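Local coordinates for protein arabinogalactan endo-1,4-beta-galactosidase (Ignisphaera aggregans, PDB 7OSK) that probably hydrolyses internal beta-1,4-galactosidic bonds of arabinogalactan, the chain here being the calcium-binding glycoside hydrolase family 53 catalytic domain of a longer hyperthermostable protein, at residues A[80-85]-A[386-391]; A[332-337]-A[347-352]. All blocks are in the same frame, centred on the assembly; numbering follows the deposited sequence.

Interaction 1 (A[80-85]-A[386-391]); sequences LDILKE and PSLKVF
L388 reaches across to I82 and L83, two neighbouring residues on one turn of helix 79-85, and carries the whole contact from its own side. The chain enters this second segment at P386, whose closed ring suits a turn and rests on I324 of helix 324-342. S387 follows; its hydroxyl is hydrogen-bonded to Q327 of the same helix, which gives a buried polar group a partner and ties the turn to that helix rather than to 80-85.

L388 then turns the other way. Its side chain leaves the backbone toward helix 79-85, and with CG anti to the backbone N (chi1 -176°) the forked end is carried to that helix, one branch to each of I82 and L83. CD2 of L388 lies 4.0 Å from CG2 of I82, and CD1 of L388 lies 4.1 Å from CD2 of L83. The leucine crosses each partner at about a right angle, and both contacts are methyl to methyl. I82 offers its short beta branch while its longer arm leads away; L83 brings its end nearer and also packs on V54 of strand 51-55. A branched, wholly apolar side chain is well suited to this double contact. The nearest CA atoms, those of L83 and L388, stand 7.8 Å apart, a spacing that side chains alone bridge.

K389 sends its amine off to a long, weak ion pair with E72. V390, at about the start of the short helix 390-393, lies on I331 of helix 324-342, and F391 packs on R52 and V54 of the first strand. The arrangement is that of a TIM barrel's outer layer, where the chain after the eighth strand closes against helix 79-85, which lies between the first and second strands.

Interaction 2 (A[332-337]-A[347-352]); sequences RDLIAA and LGIFYW
I349 is the strand residue that meets the helix, and it touches two consecutive helical residues, L334 and I335. Its side chain sets out from the strand toward them, and its two beta branches divide the work. CG1 stands between the backbone N and the carbonyl carbon (chi1 65°), a position open to a side chain on an extended strand, and lies 4.1 Å from CG1 of I335. CG2, anti to the carbonyl carbon, approaches CD2 of L334 at 4.2 Å.

On the other side, L334 leaves the helix toward the strand. With its CG anti to the backbone N (chi1 -172°), CD2 is carried to CG2 of I349, and the side chain also rests on T293 of the preceding barrel strand. I335 instead crosses I349 at about a right angle and packs on L46 and F50 as well. The backbones come nearest at I335 and G348, whose CA atoms are 6.9 Å apart. G348 has backbone angles at which a CB would press on the carbonyl O of L347, so glycine fits there.

R332 and D333, which do not touch the strand, pair with each other in a salt bridge. Between helix and strand the contact is wholly apolar: dispersion and the exclusion of aliphatic surface from water hold it, and its specificity comes from shape and from the torsions that decide which branches meet.

Overall arrangement
Interaction 2 lies between the eight-stranded barrel and its helices, interaction 1 farther out, within the outer layer; their centres are 14 Å apart. Interaction 2 joins helix 324-342 to the eighth strand, 346-352; interaction 1 brings the chain that follows this strand back to helix 79-85, near the start of the barrel. They meet directly through F391, whose CE1 lies 3.7 Å from CD1 of I349 and whose CZ is 4.1 Å from CB of Y351. CG2 of V390 also lies 3.7 Å from N of R332. Residues 386-391 thus bridge the two contacts. Both lie away from the calcium site formed by D301, D303, H305, N307, N370 and E373.

Interaction 1 (A[80-85]-A[386-391])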
ATOM      1  N   LEU A  80     -11.591  12.138   3.071  1.00 24.62           N
ATOM      2  CA  LEU A  80     -10.569  12.196   4.108  1.00 23.68           C
ATOM      3  C   LEU A  80     -11.179  12.481   5.476  1.00 22.60           C
ATOM      4  O   LEU A  80     -10.664  12.029   6.497  1.00 23.31           O
ATOM      5  CB  LEU A  80      -9.521  13.259   3.768  1.00 25.11           C
ATOM      6  CG  LEU A  80      -8.568  12.919   2.621  1.00 23.48           C
ATOM      7  CD1 LEU A  80      -7.706  14.122   2.280  1.00 21.90           C
ATOM      8  CD2 LEU A  80      -7.696  11.717   2.969  1.00 22.51           C
ATOM      9  N   ASP A  81     -12.279  13.228   5.498  1.00 23.94           N
ATOM     10  CA  ASP A  81     -12.985  13.488   6.746  1.00 25.68           C
ATOM     11  C   ASP A  81     -13.647  12.209   7.250  1.00 24.23           C
ATOM     12  O   ASP A  81     -13.677  11.953   8.453  1.00 24.20           O
ATOM     13  CB  ASP A  81     -14.034  14.591   6.569  1.00 26.25           C
ATOM     14  CG  ASP A  81     -13.417  15.966   6.399  1.00 25.79           C
ATOM     15  OD1 ASP A  81     -12.314  16.198   6.934  1.00 26.15           O
ATOM     16  OD2 ASP A  81     -14.041  16.820   5.736  1.00 27.41           O
ATOM     17  N   ILE A  82     -14.170  11.405   6.328  1.00 22.82           N
ATOM     18  CA  ILE A  82     -14.805  10.145   6.695  1.00 24.76           C
ATOM     19  C   ILE A  82     -13.770   9.190   7.284  1.00 25.80           C
ATOM     20  O   ILE A  82     -14.036   8.502   8.268  1.00 25.69           O
ATOM     21  CB  ILE A  82     -15.495   9.475   5.490  1.00 25.04           C
ATOM     22  CG1 ILE A  82     -16.558  10.408   4.903  1.00 25.49           C
ATOM     23  CG2 ILE A  82     -16.128   8.144   5.906  1.00 25.39           C
ATOM     24  CD1 ILE A  82     -17.226   9.879   3.642  1.00 27.64           C
ATOM     25  N   LEU A  83     -12.590   9.151   6.675  1.00 27.06           N
ATOM     26  CA  LEU A  83     -11.526   8.274   7.142  1.00 24.95           C
ATOM     27  C   LEU A  83     -11.008   8.709   8.508  1.00 26.01           C
ATOM     28  O   LEU A  83     -10.790   7.877   9.391  1.00 24.95           O
ATOM     29  CB  LEU A  83     -10.376   8.244   6.134  1.00 21.13           C
ATOM     30  CG  LEU A  83     -10.696   7.649   4.760  1.00 23.44           C
ATOM     31  CD1 LEU A  83      -9.470   7.701   3.858  1.00 22.54           C
ATOM     32  CD2 LEU A  83     -11.204   6.218   4.885  1.00 21.03           C
ATOM     33  N   LYS A  84     -10.815  10.013   8.680  1.00 27.26           N
ATOM     34  CA  LYS A  84     -10.250  10.537   9.919  1.00 25.31           C
ATOM     35  C   LYS A  84     -11.169  10.252  11.100  1.00 24.23           C
ATOM     36  O   LYS A  84     -10.714   9.796  12.149  1.00 24.29           O
ATOM     37  CB  LYS A  84      -9.994  12.044   9.805  1.00 24.00           C
ATOM     38  CG  LYS A  84      -9.056  12.610  10.876  1.00 25.41           C
ATOM     39  CD  LYS A  84      -7.672  11.954  10.842  1.00 25.45           C
ATOM     40  CE  LYS A  84      -6.739  12.538  11.891  1.00 25.34           C
ATOM     41  NZ  LYS A  84      -5.437  11.815  11.927  1.00 24.14           N
ATOM     42  N   GLU A  85     -12.461  10.509  10.925  1.00 24.17           N
ATOM     43  CA  GLU A  85     -13.423  10.321  12.006  1.00 26.35           C
ATOM     44  C   GLU A  85     -13.642   8.837  12.294  1.00 28.05           C
ATOM     45  O   GLU A  85     -14.208   8.475  13.326  1.00 30.75           O
ATOM     46  CB  GLU A  85     -14.754  11.005  11.672  1.00 26.26           C
ATOM     47  CG  GLU A  85     -15.749  10.156  10.883  1.00 26.73           C
ATOM     48  CD  GLU A  85     -17.076  10.867  10.680  1.00 28.32           C
ATOM     49  OE1 GLU A  85     -17.105  12.110  10.797  1.00 28.59           O
ATOM     50  OE2 GLU A  85     -18.088  10.185  10.409  1.00 30.72           O
ATOM     51  N   PRO A 386     -19.860  -0.264   8.144  1.00 32.86           N
ATOM     52  CA  PRO A 386     -19.682  -0.140   9.595  1.00 33.77           C
ATOM     53  C   PRO A 386     -18.379  -0.762  10.094  1.00 30.72           C
ATOM     54  O   PRO A 386     -18.054  -0.619  11.272  1.00 32.57           O
ATOM     55  CB  PRO A 386     -20.899  -0.879  10.169  1.00 42.50           C
ATOM     56  CG  PRO A 386     -21.365  -1.777   9.078  1.00 36.13           C
ATOM     57  CD  PRO A 386     -21.036  -1.082   7.796  1.00 33.06           C
ATOM     58  N   SER A 387     -17.646  -1.436   9.210  1.00 31.17           N
ATOM     59  CA  SER A 387     -16.362  -2.032   9.567  1.00 31.18           C
ATOM     60  C   SER A 387     -15.215  -1.035   9.415  1.00 26.76           C
ATOM     61  O   SER A 387     -14.063  -1.356   9.695  1.00 26.11           O
ATOM     62  CB  SER A 387     -16.093  -3.274   8.712  1.00 28.03           C
ATOM     63  OG  SER A 387     -16.192  -2.980   7.331  1.00 27.44           O
ATOM     64  N   LEU A 388     -15.535   0.175   8.969  1.00 28.20           N
ATOM     65  CA  LEU A 388     -14.532   1.223   8.828  1.00 27.40           C
ATOM     66  C   LEU A 388     -14.159   1.783  10.196  1.00 27.16           C
ATOM     67  O   LEU A 388     -13.140   2.454  10.341  1.00 27.69           O
ATOM     68  CB  LEU A 388     -15.048   2.341   7.916  1.00 27.29           C
ATOM     69  CG  LEU A 388     -14.083   3.482   7.579  1.00 24.74           C
ATOM     70  CD1 LEU A 388     -12.818   2.975   6.900  1.00 24.83           C
ATOM     71  CD2 LEU A 388     -14.779   4.507   6.705  1.00 26.19           C
ATOM     72  N   LYS A 389     -14.988   1.497  11.196  1.00 28.45           N
ATOM     73  CA  LYS A 389     -14.742   1.951  12.561  1.00 29.37           C
ATOM     74  C   LYS A 389     -13.746   1.050  13.283  1.00 28.34           C
ATOM     75  O   LYS A 389     -13.482   1.232  14.471  1.00 28.68           O
ATOM     76  CB  LYS A 389     -16.051   2.001  13.354  1.00 31.54           C
ATOM     77  CG  LYS A 389     -17.102   2.928  12.777  1.00 32.75           C
ATOM     78  CD  LYS A 389     -18.399   2.822  13.561  1.00 35.61           C
ATOM     79  CE  LYS A 389     -19.468   3.744  13.002  1.00 39.02           C
ATOM     80  NZ  LYS A 389     -20.762   3.585  13.724  1.00 39.10           N
ATOM     81  N   VAL A 390     -13.199   0.074  12.568  1.00 27.73           N
ATOM     82  CA  VAL A 390     -12.254  -0.860  13.165  1.00 27.76           C
ATOM     83  C   VAL A 390     -10.980  -0.130  13.582  1.00 26.19           C
ATOM     84  O   VAL A 390     -10.324  -0.516  14.547  1.00 26.33           O
ATOM     85  CB  VAL A 390     -11.909  -2.014  12.193  1.00 27.77           C
ATOM     86  CG1 VAL A 390     -11.148  -1.491  10.977  1.00 26.49           C
ATOM     87  CG2 VAL A 390     -11.112  -3.100  12.905  1.00 27.09           C
ATOM     88  N   PHE A 391     -10.642   0.933  12.860  1.00 26.93           N
ATOM     89  CA  PHE A 391      -9.440   1.711  13.153  1.00 27.09           C
ATOM     90  C   PHE A 391      -9.645   2.680  14.322  1.00 29.73           C
ATOM     91  O   PHE A 391      -8.755   3.469  14.645  1.00 27.66           O
ATOM     92  CB  PHE A 391      -9.003   2.493  11.914  1.00 25.97           C
ATOM     93  CG  PHE A 391      -8.860   1.646  10.681  1.00 26.75           C
ATOM     94  CD1 PHE A 391      -7.681   0.969  10.422  1.00 25.53           C
ATOM     95  CD2 PHE A 391      -9.903   1.533   9.777  1.00 26.93           C
ATOM     96  CE1 PHE A 391      -7.545   0.194   9.290  1.00 25.01           C
ATOM     97  CE2 PHE A 391      -9.770   0.757   8.639  1.00 26.07           C
ATOM     98  CZ  PHE A 391      -8.590   0.087   8.397  1.00 23.89           C
TER

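Interaction 2 (A[332-337]-A[347-352])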
ATOM      1  N   ARG A 332      -9.023  -6.192  12.956  1.00 27.19           N
ATOM      2  CA  ARG A 332      -8.724  -6.060  14.378  1.00 27.07           C
ATOM      3  C   ARG A 332      -7.695  -7.098  14.812  1.00 26.28           C
ATOM      4  O   ARG A 332      -6.783  -6.794  15.585  1.00 28.31           O
ATOM      5  CB  ARG A 332      -9.997  -6.204  15.215  1.00 28.60           C
ATOM      6  CG  ARG A 332      -9.788  -6.044  16.723  1.00 30.12           C
ATOM      7  CD  ARG A 332     -10.264  -7.274  17.491  1.00 31.33           C
ATOM      8  NE  ARG A 332      -9.272  -8.350  17.506  1.00 29.02           N
ATOM      9  CZ  ARG A 332      -8.526  -8.685  18.558  1.00 28.91           C
ATOM     10  NH1 ARG A 332      -8.638  -8.041  19.714  1.00 29.17           N
ATOM     11  NH2 ARG A 332      -7.658  -9.682  18.456  1.00 27.57           N
ATOM     12  N   ASP A 333      -7.840  -8.321  14.308  1.00 23.93           N
ATOM     13  CA  ASP A 333      -6.955  -9.417  14.687  1.00 27.07           C
ATOM     14  C   ASP A 333      -5.563  -9.256  14.077  1.00 26.55           C
ATOM     15  O   ASP A 333      -4.573  -9.712  14.650  1.00 24.26           O
ATOM     16  CB  ASP A 333      -7.563 -10.759  14.272  1.00 28.13           C
ATOM     17  CG  ASP A 333      -8.784 -11.126  15.097  1.00 27.21           C
ATOM     18  OD1 ASP A 333      -9.020 -10.480  16.139  1.00 28.22           O
ATOM     19  OD2 ASP A 333      -9.507 -12.066  14.706  1.00 25.99           O
ATOM     20  N   LEU A 334      -5.490  -8.603  12.921  1.00 28.48           N
ATOM     21  CA  LEU A 334      -4.206  -8.328  12.285  1.00 29.33           C
ATOM     22  C   LEU A 334      -3.452  -7.258  13.072  1.00 26.98           C
ATOM     23  O   LEU A 334      -2.246  -7.375  13.295  1.00 25.15           O
ATOM     24  CB  LEU A 334      -4.401  -7.884  10.834  1.00 30.80           C
ATOM     25  CG  LEU A 334      -3.123  -7.756   9.997  1.00 27.68           C
ATOM     26  CD1 LEU A 334      -2.481  -9.118   9.776  1.00 26.11           C
ATOM     27  CD2 LEU A 334      -3.418  -7.083   8.666  1.00 25.20           C
ATOM     28  N   ILE A 335      -4.170  -6.218  13.487  1.00 25.24           N
ATOM     29  CA  ILE A 335      -3.596  -5.174  14.331  1.00 25.31           C
ATOM     30  C   ILE A 335      -3.124  -5.781  15.647  1.00 25.93           C
ATOM     31  O   ILE A 335      -2.045  -5.454  16.145  1.00 24.76           O
ATOM     32  CB  ILE A 335      -4.614  -4.040  14.609  1.00 25.92           C
ATOM     33  CG1 ILE A 335      -4.921  -3.284  13.310  1.00 26.91           C
ATOM     34  CG2 ILE A 335      -4.082  -3.080  15.681  1.00 25.38           C
ATOM     35  CD1 ILE A 335      -5.913  -2.133  13.456  1.00 26.64           C
ATOM     36  N   ALA A 336      -3.940  -6.667  16.205  1.00 24.55           N
ATOM     37  CA  ALA A 336      -3.604  -7.330  17.457  1.00 25.73           C
ATOM     38  C   ALA A 336      -2.392  -8.237  17.277  1.00 25.21           C
ATOM     39  O   ALA A 336      -1.441  -8.177  18.054  1.00 25.43           O
ATOM     40  CB  ALA A 336      -4.792  -8.128  17.968  1.00 26.66           C
ATOM     41  N   ALA A 337      -2.434  -9.075  16.246  1.00 26.38           N
ATOM     42  CA  ALA A 337      -1.345 -10.004  15.966  1.00 25.27           C
ATOM     43  C   ALA A 337      -0.031  -9.262  15.750  1.00 24.79           C
ATOM     44  O   ALA A 337       1.015  -9.686  16.236  1.00 26.28           O
ATOM     45  CB  ALA A 337      -1.676 -10.853  14.752  1.00 24.64           C
ATOM     46  N   LEU A 347       4.620  -1.245  13.816  1.00 24.97           N
ATOM     47  CA  LEU A 347       4.412   0.085  13.261  1.00 24.31           C
ATOM     48  C   LEU A 347       2.941   0.288  12.924  1.00 23.99           C
ATOM     49  O   LEU A 347       2.326   1.269  13.347  1.00 23.05           O
ATOM     50  CB  LEU A 347       5.280   0.269  12.019  1.00 24.76           C
ATOM     51  CG  LEU A 347       5.850   1.651  11.718  1.00 23.94           C
ATOM     52  CD1 LEU A 347       6.751   2.152  12.839  1.00 26.31           C
ATOM     53  CD2 LEU A 347       6.615   1.567  10.411  1.00 24.87           C
ATOM     54  N   GLY A 348       2.382  -0.650  12.163  1.00 23.09           N
ATOM     55  CA  GLY A 348       0.963  -0.639  11.861  1.00 23.96           C
ATOM     56  C   GLY A 348       0.599  -1.300  10.552  1.00 19.69           C
ATOM     57  O   GLY A 348       1.299  -2.194  10.085  1.00 21.76           O
ATOM     58  N   ILE A 349      -0.507  -0.852   9.965  1.00 21.77           N
ATOM     59  CA  ILE A 349      -1.065  -1.495   8.785  1.00 18.68           C
ATOM     60  C   ILE A 349      -1.666  -0.484   7.806  1.00 21.48           C
ATOM     61  O   ILE A 349      -2.023   0.632   8.189  1.00 20.86           O
ATOM     62  CB  ILE A 349      -2.155  -2.520   9.181  1.00 18.44           C
ATOM     63  CG1 ILE A 349      -3.357  -1.820   9.812  1.00 18.80           C
ATOM     64  CG2 ILE A 349      -1.610  -3.546  10.167  1.00 23.36           C
ATOM     65  CD1 ILE A 349      -4.628  -1.985   9.030  1.00 20.70           C
ATOM     66  N   PHE A 350      -1.739  -0.880   6.536  1.00 22.61           N
ATOM     67  CA  PHE A 350      -2.509  -0.148   5.534  1.00 20.52           C
ATOM     68  C   PHE A 350      -3.485  -1.089   4.846  1.00 20.28           C
ATOM     69  O   PHE A 350      -3.076  -2.082   4.245  1.00 21.80           O
ATOM     70  CB  PHE A 350      -1.604   0.493   4.481  1.00 19.51           C
ATOM     71  CG  PHE A 350      -0.717   1.579   5.011  1.00 17.90           C
ATOM     72  CD1 PHE A 350      -1.163   2.884   5.075  1.00 20.14           C
ATOM     73  CD2 PHE A 350       0.573   1.297   5.423  1.00 18.20           C
ATOM     74  CE1 PHE A 350      -0.343   3.887   5.551  1.00 21.23           C
ATOM     75  CE2 PHE A 350       1.395   2.293   5.901  1.00 17.31           C
ATOM     76  CZ  PHE A 350       0.936   3.590   5.964  1.00 20.88           C
ATOM     77  N   TYR A 351      -4.771  -0.772   4.925  1.00 20.18           N
ATOM     78  CA  TYR A 351      -5.782  -1.540   4.219  1.00 19.59           C
ATOM     79  C   TYR A 351      -5.808  -1.117   2.755  1.00 20.23           C
ATOM     80  O   TYR A 351      -6.085   0.045   2.447  1.00 18.86           O
ATOM     81  CB  TYR A 351      -7.155  -1.344   4.859  1.00 21.83           C
ATOM     82  CG  TYR A 351      -8.178  -2.330   4.367  1.00 19.39           C
ATOM     83  CD1 TYR A 351      -8.867  -2.108   3.186  1.00 19.37           C
ATOM     84  CD2 TYR A 351      -8.447  -3.490   5.075  1.00 18.65           C
ATOM     85  CE1 TYR A 351      -9.797  -3.007   2.727  1.00 21.17           C
ATOM     86  CE2 TYR A 351      -9.380  -4.396   4.625  1.00 20.60           C
ATOM     87  CZ  TYR A 351     -10.052  -4.152   3.450  1.00 22.92           C
ATOM     88  OH  TYR A 351     -10.981  -5.059   2.998  1.00 24.22           O
ATOM     89  N   TRP A 352      -5.524  -2.058   1.857  1.00 19.78           N
ATOM     90  CA  TRP A 352      -5.376  -1.741   0.437  1.00 20.19           C
ATOM     91  C   TRP A 352      -6.702  -1.837  -0.311  1.00 20.50           C
ATOM     92  O   TRP A 352      -7.482  -2.765  -0.098  1.00 21.85           O
ATOM     93  CB  TRP A 352      -4.346  -2.670  -0.215  1.00 18.39           C
ATOM     94  CG  TRP A 352      -3.933  -2.218  -1.585  1.00 20.11           C
ATOM     95  CD1 TRP A 352      -2.941  -1.329  -1.892  1.00 19.96           C
ATOM     96  CD2 TRP A 352      -4.502  -2.627  -2.833  1.00 19.27           C
ATOM     97  NE1 TRP A 352      -2.859  -1.161  -3.253  1.00 19.01           N
ATOM     98  CE2 TRP A 352      -3.806  -1.948  -3.854  1.00 19.26           C
ATOM     99  CE3 TRP A 352      -5.532  -3.502  -3.187  1.00 17.97           C
ATOM    100  CZ2 TRP A 352      -4.108  -2.116  -5.201  1.00 20.20           C
ATOM    101  CZ3 TRP A 352      -5.831  -3.668  -4.525  1.00 21.57           C
ATOM    102  CH2 TRP A 352      -5.120  -2.978  -5.517  1.00 21.76           C
TER